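PDB 7CAY: ATP-dependent protease, which is homologous to the N-terminal substrate-binding domain of Lon peptidase and probably recognises or binds protein substrates. Local coordinates for residues Phe46-Ile51 with Thr68-Glu73; Val62-Gly67 with Gln171-Leu176; Thr130-Met135 with Trp159-Leu164; Gln153-Gly158 with His182-Gln187. All blocks are in the same frame, centred on the assembly; numbering follows the deposited sequence.

Interaction 1: Phe46-Ile51 with Thr68-Glu73; sequences FGVCLI and TEVRIE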
loop_
_atom_site.group_PDB
_atom_site.type_symbol
_atom_site.label_atom_id
_atom_site.label_comp_id
_atom_site.label_asym_id
_atom_site.label_seq_id
_atom_site.Cartn_x
_atom_site.Cartn_y
_atom_site.Cartn_z
ATOM N N PHE A 46 -4.709 -10.258 -2.198
ATOM C CA PHE A 46 -5.232 -9.647 -0.987
ATOM C C PHE A 46 -4.656 -8.240 -0.871
ATOM O O PHE A 46 -3.871 -7.795 -1.716
ATOM C CB PHE A 46 -4.924 -10.497 0.255
ATOM C CG PHE A 46 -3.457 -10.667 0.539
ATOM C CD1 PHE A 46 -2.750 -11.725 -0.004
ATOM C CD2 PHE A 46 -2.793 -9.780 1.373
ATOM C CE1 PHE A 46 -1.403 -11.888 0.268
ATOM C CE2 PHE A 46 -1.447 -9.937 1.646
ATOM C CZ PHE A 46 -0.750 -10.992 1.090
ATOM N N GLY A 47 -5.057 -7.529 0.184
ATOM C CA GLY A 47 -4.655 -6.155 0.364
ATOM C C GLY A 47 -4.078 -5.915 1.745
ATOM O O GLY A 47 -4.257 -6.705 2.670
ATOM N N VAL A 48 -3.376 -4.793 1.866
ATOM C CA VAL A 48 -2.756 -4.365 3.116
ATOM C C VAL A 48 -3.413 -3.062 3.546
ATOM O O VAL A 48 -3.424 -2.085 2.786
ATOM C CB VAL A 48 -1.237 -4.191 2.967
ATOM C CG1 VAL A 48 -0.711 -3.236 4.022
ATOM C CG2 VAL A 48 -0.542 -5.538 3.064
ATOM N N CYS A 49 -3.963 -3.051 4.757
ATOM C CA CYS A 49 -4.580 -1.866 5.333
ATOM C C CYS A 49 -3.908 -1.528 6.655
ATOM O O CYS A 49 -3.642 -2.413 7.472
ATOM C CB CYS A 49 -6.079 -2.070 5.561
ATOM S SG CYS A 49 -7.100 -1.826 4.097
ATOM N N LEU A 50 -3.632 -0.244 6.857
ATOM C CA LEU A 50 -3.204 0.227 8.165
ATOM C C LEU A 50 -4.359 0.113 9.157
ATOM O O LEU A 50 -5.472 0.576 8.882
ATOM C CB LEU A 50 -2.718 1.670 8.068
ATOM C CG LEU A 50 -2.473 2.386 9.396
ATOM C CD1 LEU A 50 -1.177 1.914 10.034
ATOM C CD2 LEU A 50 -2.474 3.895 9.213
ATOM N N ILE A 51 -4.100 -0.514 10.308
ATOM C CA ILE A 51 -5.132 -0.694 11.329
ATOM C C ILE A 51 -5.134 0.479 12.298
ATOM O O ILE A 51 -4.267 1.359 12.241
ATOM C CB ILE A 51 -4.967 -2.022 12.100
ATOM C CG1 ILE A 51 -3.508 -2.501 12.109
ATOM C CG2 ILE A 51 -5.898 -3.084 11.539
ATOM C CD1 ILE A 51 -2.569 -1.684 12.980
ATOM N N THR A 68 -3.969 -0.944 0.042
ATOM C CA THR A 68 -3.157 -1.157 -1.151
ATOM C C THR A 68 -3.125 -2.641 -1.485
ATOM O O THR A 68 -2.744 -3.461 -0.644
ATOM C CB THR A 68 -1.734 -0.629 -0.952
ATOM O OG1 THR A 68 -1.779 0.747 -0.559
ATOM C CG2 THR A 68 -0.949 -0.747 -2.235
ATOM N N GLU A 69 -3.520 -2.980 -2.710
ATOM C CA GLU A 69 -3.414 -4.356 -3.173
ATOM C C GLU A 69 -1.949 -4.743 -3.336
ATOM O O GLU A 69 -1.118 -3.928 -3.748
ATOM C CB GLU A 69 -4.155 -4.532 -4.498
ATOM C CG GLU A 69 -4.246 -5.976 -4.967
ATOM C CD GLU A 69 -4.787 -6.103 -6.376
ATOM O OE1 GLU A 69 -4.339 -5.341 -7.262
ATOM O OE2 GLU A 69 -5.668 -6.963 -6.598
ATOM N N VAL A 70 -1.631 -5.993 -3.013
ATOM C CA VAL A 70 -0.258 -6.478 -3.061
ATOM C C VAL A 70 -0.115 -7.491 -4.185
ATOM O O VAL A 70 -1.062 -8.200 -4.547
ATOM C CB VAL A 70 0.191 -7.099 -1.719
ATOM C CG1 VAL A 70 -0.008 -6.116 -0.579
ATOM C CG2 VAL A 70 -0.554 -8.398 -1.449
ATOM N N ARG A 71 1.087 -7.540 -4.749
ATOM C CA ARG A 71 1.526 -8.635 -5.600
ATOM C C ARG A 71 2.617 -9.393 -4.859
ATOM O O ARG A 71 3.575 -8.785 -4.368
ATOM C CB ARG A 71 2.051 -8.131 -6.947
ATOM C CG ARG A 71 2.566 -9.248 -7.841
ATOM C CD ARG A 71 3.127 -8.741 -9.158
ATOM N NE ARG A 71 4.348 -7.958 -8.983
ATOM C CZ ARG A 71 4.486 -6.691 -9.362
ATOM N NH1 ARG A 71 3.479 -6.058 -9.950
ATOM N NH2 ARG A 71 5.637 -6.059 -9.164
ATOM N N ILE A 72 2.466 -10.713 -4.764
ATOM C CA ILE A 72 3.429 -11.539 -4.039
ATOM C C ILE A 72 4.629 -11.736 -4.962
ATOM O O ILE A 72 4.575 -12.521 -5.911
ATOM C CB ILE A 72 2.829 -12.875 -3.596
ATOM C CG1 ILE A 72 1.324 -12.742 -3.348
ATOM C CG2 ILE A 72 3.513 -13.367 -2.333
ATOM C CD1 ILE A 72 0.964 -11.845 -2.185
ATOM N N GLU A 73 5.723 -11.025 -4.682
ATOM C CA GLU A 73 6.883 -11.077 -5.564
ATOM C C GLU A 73 7.701 -12.347 -5.352
ATOM O O GLU A 73 8.048 -13.035 -6.319
ATOM C CB GLU A 73 7.759 -9.838 -5.367
ATOM C CG GLU A 73 7.279 -8.615 -6.135
ATOM C CD GLU A 73 8.427 -7.757 -6.635
ATOM O OE1 GLU A 73 9.563 -7.940 -6.147
ATOM O OE2 GLU A 73 8.196 -6.907 -7.523
#
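F46 lies over V70, and that pairing sets the hydrophobic side of this antiparallel strand contact. CG2 of V70 sits over one face of the F46 ring, a CH-pi contact with CG2 3.7 Å from the ring centroid and 16° off the normal, displaced toward the rim. With chi1 at 62°, CG of F46 stands between its own backbone N and carbonyl carbon, and from there the ring swings back over the partner strand although its CB points away from it. CD1 of I72 reaches the far end of the same ring obliquely, near CE1 and CZ. Next along, CG2 of V48 meets CG1 of V70 at 3.7 Å, the two side chains crossing at about a right angle.

Behind these groups is the backbone. V48 and T68 form a hydrogen-bonded pair, V48 N to T68 O at 2.9 Å and T68 N to V48 O at 3.0 Å; G47 and E69 are the neighbouring non-hydrogen-bonded pair, their CA atoms 4.2 Å apart. V70 N then reaches F46 O at 3.2 Å, the third main-chain bond of the contact. Beyond V48, strand 47-51 diverges from strand 68-73, the short segments running at 138° to each other.

Farther out, F11 of the parallel strand 6-13 stacks on the F46 ring. The E69 carboxylate is held by S45, T90 and a salt bridge to R91, while T68 OG1 bonds to L17 O. The chemistry is therefore divided: main-chain bonds fix the register, apolar groups fill the F46 side, and the buried E69 charge is met by partners from outside the pair.

Interaction 2: Val62-Gly67 with Gln171-Leu176; sequences VPAAYG and QRLSLL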
loop_
_atom_site.group_PDB
_atom_site.type_symbol
_atom_site.label_atom_id
_atom_site.label_comp_id
_atom_site.label_asym_id
_atom_site.label_seq_id
_atom_site.Cartn_x
_atom_site.Cartn_y
_atom_site.Cartn_z
ATOM N N VAL A 62 -10.508 -2.973 13.088
ATOM C CA VAL A 62 -11.039 -2.173 11.992
ATOM C C VAL A 62 -9.901 -1.558 11.182
ATOM O O VAL A 62 -8.995 -0.942 11.742
ATOM C CB VAL A 62 -11.991 -1.078 12.511
ATOM C CG1 VAL A 62 -12.513 -0.233 11.354
ATOM C CG2 VAL A 62 -13.144 -1.697 13.285
ATOM N N PRO A 63 -9.945 -1.729 9.866
ATOM C CA PRO A 63 -8.915 -1.148 9.004
ATOM C C PRO A 63 -9.231 0.304 8.671
ATOM O O PRO A 63 -10.314 0.819 8.949
ATOM C CB PRO A 63 -8.984 -2.025 7.754
ATOM C CG PRO A 63 -10.431 -2.377 7.664
ATOM C CD PRO A 63 -10.917 -2.524 9.092
ATOM N N ALA A 64 -8.247 0.964 8.066
ATOM C CA ALA A 64 -8.468 2.302 7.550
ATOM C C ALA A 64 -9.339 2.239 6.296
ATOM O O ALA A 64 -9.560 1.176 5.710
ATOM C CB ALA A 64 -7.135 2.988 7.253
ATOM N N ALA A 65 -9.840 3.405 5.883
ATOM C CA ALA A 65 -10.746 3.459 4.741
ATOM C C ALA A 65 -10.048 3.153 3.423
ATOM O O ALA A 65 -10.723 2.823 2.441
ATOM C CB ALA A 65 -11.418 4.830 4.665
ATOM N N TYR A 66 -8.721 3.251 3.372
ATOM C CA TYR A 66 -7.965 3.015 2.150
ATOM C C TYR A 66 -6.891 1.965 2.392
ATOM O O TYR A 66 -6.301 1.904 3.474
ATOM C CB TYR A 66 -7.324 4.309 1.632
ATOM C CG TYR A 66 -8.288 5.229 0.920
ATOM C CD1 TYR A 66 -9.180 6.021 1.630
ATOM C CD2 TYR A 66 -8.301 5.310 -0.468
ATOM C CE1 TYR A 66 -10.063 6.864 0.980
ATOM C CE2 TYR A 66 -9.178 6.153 -1.126
ATOM C CZ TYR A 66 -10.058 6.926 -0.397
ATOM O OH TYR A 66 -10.936 7.764 -1.049
ATOM N N GLY A 67 -6.645 1.140 1.373
ATOM C CA GLY A 67 -5.622 0.118 1.431
ATOM C C GLY A 67 -4.946 -0.039 0.084
ATOM O O GLY A 67 -5.300 0.627 -0.890
ATOM N N GLN A 171 0.270 10.765 7.977
ATOM C CA GLN A 171 0.533 11.527 6.760
ATOM C C GLN A 171 0.592 10.617 5.539
ATOM O O GLN A 171 0.098 10.975 4.464
ATOM C CB GLN A 171 1.835 12.315 6.908
ATOM C CG GLN A 171 1.784 13.393 7.979
ATOM C CD GLN A 171 3.135 14.022 8.238
ATOM O OE1 GLN A 171 4.155 13.565 7.721
ATOM N NE2 GLN A 171 3.153 15.078 9.044
ATOM N N ARG A 172 1.186 9.433 5.685
ATOM C CA ARG A 172 1.223 8.497 4.568
ATOM C C ARG A 172 -0.163 7.949 4.256
ATOM O O ARG A 172 -0.461 7.640 3.097
ATOM C CB ARG A 172 2.204 7.364 4.872
ATOM C CG ARG A 172 3.550 7.863 5.358
ATOM C CD ARG A 172 4.657 6.850 5.142
ATOM N NE ARG A 172 5.949 7.400 5.545
ATOM C CZ ARG A 172 7.121 6.991 5.070
ATOM N NH1 ARG A 172 7.173 6.029 4.159
ATOM N NH2 ARG A 172 8.244 7.554 5.499
ATOM N N LEU A 173 -1.022 7.834 5.271
ATOM C CA LEU A 173 -2.397 7.403 5.039
ATOM C C LEU A 173 -3.190 8.471 4.297
ATOM O O LEU A 173 -4.023 8.152 3.439
ATOM C CB LEU A 173 -3.068 7.064 6.371
ATOM C CG LEU A 173 -4.553 6.695 6.341
ATOM C CD1 LEU A 173 -4.779 5.387 5.598
ATOM C CD2 LEU A 173 -5.103 6.618 7.751
ATOM N N SER A 174 -2.949 9.744 4.617
ATOM C CA SER A 174 -3.643 10.827 3.930
ATOM C C SER A 174 -3.250 10.887 2.459
ATOM O O SER A 174 -4.095 11.155 1.597
ATOM C CB SER A 174 -3.353 12.156 4.623
ATOM O OG SER A 174 -3.994 13.231 3.957
ATOM N N LEU A 175 -1.974 10.641 2.154
ATOM C CA LEU A 175 -1.547 10.566 0.760
ATOM C C LEU A 175 -2.229 9.410 0.041
ATOM O O LEU A 175 -2.647 9.548 -1.115
ATOM C CB LEU A 175 -0.025 10.426 0.684
ATOM C CG LEU A 175 0.780 11.635 1.162
ATOM C CD1 LEU A 175 2.239 11.275 1.386
ATOM C CD2 LEU A 175 0.660 12.783 0.178
ATOM N N LEU A 176 -2.350 8.262 0.711
ATOM C CA LEU A 176 -3.040 7.121 0.118
ATOM C C LEU A 176 -4.494 7.460 -0.199
ATOM O O LEU A 176 -5.017 7.067 -1.248
ATOM C CB LEU A 176 -2.957 5.915 1.059
ATOM C CG LEU A 176 -3.315 4.537 0.494
ATOM C CD1 LEU A 176 -2.226 4.044 -0.452
ATOM C CD2 LEU A 176 -3.559 3.537 1.617
#
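L176 reaches out of helix 169-177 to the corner where strand 66-74 begins, and its side chain can be followed atom by atom. CB points toward the strand. With CG anti to the backbone N (chi1 -166°), the branch point is carried to 4.2 Å from CB of Y66. CD2 makes most of the contact: it lies 3.8 Å from Y66 CB, 3.7 Å from Y66 O and 3.9 Å from G67 N, so one methyl rests on a side-chain root and on the peptide link to G67. The other methyl, CD1, packs against T68 OG1, one residue farther along the strand.

One turn earlier in the helix, L173 sends CD1 to A64 CB at 3.7 Å, with CD2 a little farther off at 4.2 Å. The chain bends at A65, between those two landing points, so L173 meets the short strand 63-64 and L176 the strand that follows. L50, on strand 47-51, also touches L173.

No hydrogen bond joins the two segments. Polar links lie around them: L176 O accepts from R92 NH1, and Y66 OH makes a weak bond to R94 NE. G67 is paired by backbone bonds with F93. This is helix-on-sheet packing, two leucines three residues apart seating helix 169-177 against the corner at A65, where strand 63-64 gives way to strand 66-74, and it joins the beta part of the Lon substrate-binding domain to its helical part.

Interaction 3: Thr130-Met135 with Trp159-Leu164; sequences TVLERM and WRLAEL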
loop_
_atom_site.group_PDB
_atom_site.type_symbol
_atom_site.label_atom_id
_atom_site.label_comp_id
_atom_site.label_asym_id
_atom_site.label_seq_id
_atom_site.Cartn_x
_atom_site.Cartn_y
_atom_site.Cartn_z
ATOM N N THR A 130 13.570 16.966 -8.492
ATOM C CA THR A 130 15.016 17.092 -8.345
ATOM C C THR A 130 15.468 16.672 -6.951
ATOM O O THR A 130 16.544 16.081 -6.792
ATOM C CB THR A 130 15.451 18.527 -8.640
ATOM O OG1 THR A 130 14.854 18.965 -9.866
ATOM C CG2 THR A 130 16.965 18.610 -8.764
ATOM N N VAL A 131 14.660 16.964 -5.928
ATOM C CA VAL A 131 15.011 16.554 -4.572
ATOM C C VAL A 131 14.867 15.043 -4.412
ATOM O O VAL A 131 15.563 14.428 -3.594
ATOM C CB VAL A 131 14.160 17.329 -3.545
ATOM C CG1 VAL A 131 12.677 17.117 -3.804
ATOM C CG2 VAL A 131 14.522 16.930 -2.118
ATOM N N LEU A 132 13.984 14.417 -5.195
ATOM C CA LEU A 132 13.856 12.963 -5.143
ATOM C C LEU A 132 15.061 12.283 -5.781
ATOM O O LEU A 132 15.624 11.339 -5.214
ATOM C CB LEU A 132 12.567 12.519 -5.834
ATOM C CG LEU A 132 12.431 11.004 -6.012
ATOM C CD1 LEU A 132 12.339 10.292 -4.667
ATOM C CD2 LEU A 132 11.237 10.659 -6.885
ATOM N N GLU A 133 15.469 12.748 -6.967
ATOM C CA GLU A 133 16.603 12.139 -7.656
ATOM C C GLU A 133 17.876 12.205 -6.820
ATOM O O GLU A 133 18.697 11.282 -6.869
ATOM C CB GLU A 133 16.819 12.807 -9.016
ATOM C CG GLU A 133 18.101 12.375 -9.716
ATOM C CD GLU A 133 18.139 12.751 -11.186
ATOM O OE1 GLU A 133 17.480 13.739 -11.575
ATOM O OE2 GLU A 133 18.829 12.046 -11.954
ATOM N N ARG A 134 18.050 13.273 -6.037
ATOM C CA ARG A 134 19.219 13.370 -5.169
ATOM C C ARG A 134 19.240 12.244 -4.142
ATOM O O ARG A 134 20.295 11.655 -3.876
ATOM C CB ARG A 134 19.243 14.729 -4.473
ATOM N N MET A 135 18.085 11.924 -3.564
ATOM C CA MET A 135 18.013 10.882 -2.550
ATOM C C MET A 135 18.340 9.523 -3.158
ATOM O O MET A 135 17.819 9.161 -4.219
ATOM C CB MET A 135 16.626 10.863 -1.909
ATOM C CG MET A 135 16.222 12.178 -1.255
ATOM S SD MET A 135 14.602 12.124 -0.458
ATOM C CE MET A 135 14.520 13.770 0.248
ATOM N N TRP A 159 4.640 8.936 -4.934
ATOM C CA TRP A 159 4.749 7.716 -4.144
ATOM C C TRP A 159 6.169 7.461 -3.653
ATOM O O TRP A 159 6.345 6.767 -2.648
ATOM C CB TRP A 159 4.264 6.508 -4.953
ATOM C CG TRP A 159 2.789 6.509 -5.287
ATOM C CD1 TRP A 159 2.227 6.241 -6.503
ATOM C CD2 TRP A 159 1.696 6.776 -4.393
ATOM N NE1 TRP A 159 0.859 6.332 -6.424
ATOM C CE2 TRP A 159 0.507 6.658 -5.141
ATOM C CE3 TRP A 159 1.609 7.108 -3.035
ATOM C CZ2 TRP A 159 -0.752 6.855 -4.577
ATOM C CZ3 TRP A 159 0.362 7.310 -2.483
ATOM C CH2 TRP A 159 -0.804 7.182 -3.250
ATOM N N ARG A 160 7.182 8.002 -4.330
ATOM C CA ARG A 160 8.562 7.721 -3.948
ATOM C C ARG A 160 9.031 8.641 -2.827
ATOM O O ARG A 160 9.647 8.183 -1.857
ATOM C CB ARG A 160 9.482 7.839 -5.164
ATOM C CG ARG A 160 9.254 6.760 -6.208
ATOM C CD ARG A 160 9.504 5.370 -5.644
ATOM N NE ARG A 160 8.432 4.448 -6.001
ATOM C CZ ARG A 160 7.447 4.099 -5.178
ATOM N NH1 ARG A 160 6.508 3.256 -5.586
ATOM N NH2 ARG A 160 7.404 4.585 -3.946
ATOM N N LEU A 161 8.765 9.945 -2.953
ATOM C CA LEU A 161 9.110 10.873 -1.880
ATOM C C LEU A 161 8.388 10.514 -0.590
ATOM O O LEU A 161 8.974 10.575 0.500
ATOM C CB LEU A 161 8.781 12.306 -2.295
ATOM C CG LEU A 161 9.814 13.040 -3.147
ATOM C CD1 LEU A 161 9.378 14.478 -3.363
ATOM C CD2 LEU A 161 11.174 12.984 -2.478
ATOM N N ALA A 162 7.111 10.133 -0.696
ATOM C CA ALA A 162 6.352 9.709 0.475
ATOM C C ALA A 162 7.019 8.540 1.186
ATOM O O ALA A 162 6.968 8.451 2.417
ATOM C CB ALA A 162 4.929 9.338 0.059
ATOM N N GLU A 163 7.654 7.644 0.432
ATOM C CA GLU A 163 8.319 6.493 1.032
ATOM C C GLU A 163 9.631 6.887 1.703
ATOM O O GLU A 163 9.918 6.436 2.817
ATOM C CB GLU A 163 8.559 5.427 -0.036
ATOM C CG GLU A 163 9.095 4.109 0.491
ATOM C CD GLU A 163 9.340 3.101 -0.614
ATOM O OE1 GLU A 163 8.926 3.364 -1.763
ATOM O OE2 GLU A 163 9.952 2.048 -0.332
ATOM N N LEU A 164 10.429 7.738 1.054
ATOM C CA LEU A 164 11.759 8.055 1.567
ATOM C C LEU A 164 11.714 9.084 2.690
ATOM O O LEU A 164 12.465 8.972 3.663
ATOM C CB LEU A 164 12.651 8.552 0.430
ATOM C CG LEU A 164 13.624 7.549 -0.198
ATOM C CD1 LEU A 164 12.938 6.228 -0.498
ATOM C CD2 LEU A 164 14.232 8.135 -1.465
#
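L132 and L161 pack against each other at the centre of a helix-helix contact in the helical part of this Lon-type domain, where helix 126-134 lies across helix 154-164. The short segments are inclined at 54°, with axes 10.2 Å apart at closest approach, and no hydrogen bond crosses between them.

The tight part belongs to L132. Its CG is anti to the backbone N (chi1 172°), which carries both methyls toward the other helix: CD1 lies 3.7 Å from L161 CD2, and CD2 lies 3.7 Å from R160 CB. L161 CD2 also touches L132 CB, so that methyl fits against the root as well as the tip of its neighbour. R160 contributes only the start of its chain here. Bent at chi2 and chi3, the chain takes the guanidinium away from L132, where NH2 forms a salt bridge with E163 OE1, NH1 bonds to P19 O, and the group makes a cation-pi contact with W156. Outside the pair, W156 and V157 also touch L132, and L188 of helix 181-190 touches L161.

The packing thins to either end of L132 along its helix. Before it, V131 CG1 comes only to 4.2 Å from L161 CD1; after it, M135, the first residue to leave helical geometry, and the exposed L164 slide past each other in opposite directions. Their closest approach is L164 CD2 to M135 CB, 3.7 Å, while M135 SD stays 4.1 Å from that same methyl.

Interaction 4: Gln153-Gly158 with His182-Gln187; sequences QAAWVG and HRRLEQ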
loop_
_atom_site.group_PDB
_atom_site.type_symbol
_atom_site.label_atom_id
_atom_site.label_comp_id
_atom_site.label_asym_id
_atom_site.label_seq_id
_atom_site.Cartn_x
_atom_site.Cartn_y
_atom_site.Cartn_z
ATOM N N GLN A 153 6.846 11.672 -13.973
ATOM C CA GLN A 153 5.478 11.249 -13.696
ATOM C C GLN A 153 5.104 11.686 -12.284
ATOM O O GLN A 153 5.785 11.324 -11.319
ATOM C CB GLN A 153 5.336 9.736 -13.856
ATOM N N ALA A 154 4.021 12.460 -12.168
ATOM C CA ALA A 154 3.672 13.070 -10.888
ATOM C C ALA A 154 3.301 12.021 -9.848
ATOM O O ALA A 154 3.671 12.140 -8.674
ATOM C CB ALA A 154 2.527 14.065 -11.073
ATOM N N ALA A 155 2.563 10.987 -10.255
ATOM C CA ALA A 155 2.198 9.939 -9.311
ATOM C C ALA A 155 3.415 9.142 -8.862
ATOM O O ALA A 155 3.462 8.678 -7.717
ATOM C CB ALA A 155 1.154 9.011 -9.929
ATOM N N TRP A 156 4.411 8.983 -9.734
ATOM C CA TRP A 156 5.582 8.191 -9.371
ATOM C C TRP A 156 6.466 8.938 -8.379
ATOM O O TRP A 156 6.858 8.385 -7.345
ATOM C CB TRP A 156 6.374 7.810 -10.623
ATOM C CG TRP A 156 7.350 6.707 -10.361
ATOM C CD1 TRP A 156 7.107 5.367 -10.428
ATOM C CD2 TRP A 156 8.719 6.849 -9.965
ATOM N NE1 TRP A 156 8.242 4.663 -10.109
ATOM C CE2 TRP A 156 9.246 5.551 -9.821
ATOM C CE3 TRP A 156 9.551 7.946 -9.726
ATOM C CZ2 TRP A 156 10.567 5.321 -9.445
ATOM C CZ3 TRP A 156 10.862 7.716 -9.355
ATOM C CH2 TRP A 156 11.357 6.414 -9.218
ATOM N N VAL A 157 6.793 10.199 -8.677
ATOM C CA VAL A 157 7.594 10.995 -7.751
ATOM C C VAL A 157 6.846 11.196 -6.439
ATOM O O VAL A 157 7.464 11.326 -5.374
ATOM C CB VAL A 157 7.991 12.340 -8.402
ATOM C CG1 VAL A 157 6.764 13.100 -8.874
ATOM C CG2 VAL A 157 8.805 13.196 -7.441
ATOM N N GLY A 158 5.513 11.196 -6.486
ATOM C CA GLY A 158 4.740 11.345 -5.264
ATOM C C GLY A 158 4.833 10.128 -4.364
ATOM O O GLY A 158 5.079 10.249 -3.160
ATOM N N HIS A 182 -1.391 15.290 -8.334
ATOM C CA HIS A 182 -0.885 16.644 -8.131
ATOM C C HIS A 182 -1.280 17.193 -6.765
ATOM O O HIS A 182 -0.453 17.807 -6.081
ATOM C CB HIS A 182 -1.381 17.559 -9.250
ATOM C CG HIS A 182 -1.146 17.008 -10.622
ATOM N ND1 HIS A 182 -2.126 16.355 -11.339
ATOM C CD2 HIS A 182 -0.039 16.998 -11.402
ATOM C CE1 HIS A 182 -1.635 15.975 -12.505
ATOM N NE2 HIS A 182 -0.372 16.353 -12.569
ATOM N N ARG A 183 -2.533 16.986 -6.348
ATOM C CA ARG A 183 -2.916 17.373 -4.994
ATOM C C ARG A 183 -2.177 16.541 -3.957
ATOM O O ARG A 183 -1.979 16.994 -2.823
ATOM C CB ARG A 183 -4.429 17.247 -4.808
ATOM C CG ARG A 183 -5.148 18.589 -4.788
ATOM C CD ARG A 183 -6.642 18.446 -4.533
ATOM N NE ARG A 183 -7.360 17.933 -5.697
ATOM C CZ ARG A 183 -7.973 16.755 -5.740
ATOM N NH1 ARG A 183 -7.969 15.963 -4.676
ATOM N NH2 ARG A 183 -8.600 16.372 -6.846
ATOM N N ARG A 184 -1.761 15.328 -4.327
ATOM C CA ARG A 184 -0.902 14.535 -3.455
ATOM C C ARG A 184 0.436 15.230 -3.240
ATOM O O ARG A 184 0.913 15.355 -2.106
ATOM C CB ARG A 184 -0.699 13.144 -4.055
ATOM C CG ARG A 184 -1.074 11.996 -3.136
ATOM C CD ARG A 184 -0.807 10.663 -3.814
ATOM N NE ARG A 184 -1.882 10.277 -4.724
ATOM C CZ ARG A 184 -1.690 9.691 -5.901
ATOM N NH1 ARG A 184 -0.457 9.437 -6.323
ATOM N NH2 ARG A 184 -2.728 9.367 -6.661
ATOM N N LEU A 185 1.052 15.704 -4.326
ATOM C CA LEU A 185 2.315 16.424 -4.220
ATOM C C LEU A 185 2.154 17.787 -3.560
ATOM O O LEU A 185 3.127 18.310 -3.005
ATOM C CB LEU A 185 2.942 16.583 -5.607
ATOM C CG LEU A 185 3.530 15.311 -6.222
ATOM C CD1 LEU A 185 3.711 15.469 -7.723
ATOM C CD2 LEU A 185 4.857 14.967 -5.560
ATOM N N GLU A 186 0.955 18.371 -3.603
ATOM C CA GLU A 186 0.754 19.676 -2.982
ATOM C C GLU A 186 0.760 19.570 -1.461
ATOM O O GLU A 186 1.299 20.446 -0.775
ATOM C CB GLU A 186 -0.550 20.302 -3.481
ATOM C CG GLU A 186 -0.690 21.787 -3.173
ATOM C CD GLU A 186 0.302 22.645 -3.944
ATOM O OE1 GLU A 186 0.168 22.752 -5.183
ATOM O OE2 GLU A 186 1.217 23.207 -3.307
ATOM N N GLN A 187 0.170 18.507 -0.911
ATOM C CA GLN A 187 0.228 18.295 0.531
ATOM C C GLN A 187 1.490 17.560 0.955
ATOM O O GLN A 187 1.941 17.728 2.094
ATOM C CB GLN A 187 -1.010 17.534 1.019
ATOM C CG GLN A 187 -1.018 16.047 0.721
ATOM C CD GLN A 187 -2.120 15.315 1.472
ATOM O OE1 GLN A 187 -2.728 15.862 2.395
ATOM N NE2 GLN A 187 -2.380 14.071 1.079
#
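Two helices of the C-terminal helical part, 154-164 and 181-190, pack here side by side with their N-to-C directions 34° apart, and an alanine and a glycine allow a close fit. L185 enters between A154 and G158, which stand one turn apart on the facing helix, and the short segments come within 9.1 Å, axis to axis.

L185 carries the contact through its two methyls. CG is anti to its own carbonyl carbon (chi1 -72°), and from there the branches divide: CD1 goes to A154, 3.8 Å from CB and 3.5 Å from the carbonyl O, and CD2 goes to the backbone of G158, 3.6 Å from its CA. V157 CG1 adds a contact to CD1 from the flank at 4.0 Å, crossing the leucine at about a right angle. G158 has only hydrogen where a CB would point at this helix, and L185 CD2 lies against that bare position.

At the N-terminal end, the H182 ring turns back and meets A154 CB obliquely through CD2 and NE2; its ND1 makes a weak bond to D180 OD2. Beside it, the R184 chain bends at chi3. R184 NE donates to E178 O, the carbonyl of a residue just before helix 181-190, and NH1 makes a long, weak ion pair with D116. The guanidinium meets the first segment at its edge: A155 CB lies near the guanidinium plane, 4.0 Å from R184 NH1.

The centre of interaction 1 lies about 6 Å from the chain centre, which makes it the most central of the four, and it is the only one held by main-chain bonds across its segments; the others are chiefly apolar packing. Interaction 2 shares strand 66-74 with it and touches it, through L50 O to A64 N and C49 SG against G67 CA, passing from sheet to helix. Interactions 3 and 4 both use helix 154-164, and L132 CD2 meets V157 CG2 between them. Every touching residue of interaction 4 is buried, interaction 2 is largely buried too, and interaction 3 is partly exposed. L175 extends from helix 169-177 to A162 and R184, tying interaction 2 to both helical contacts.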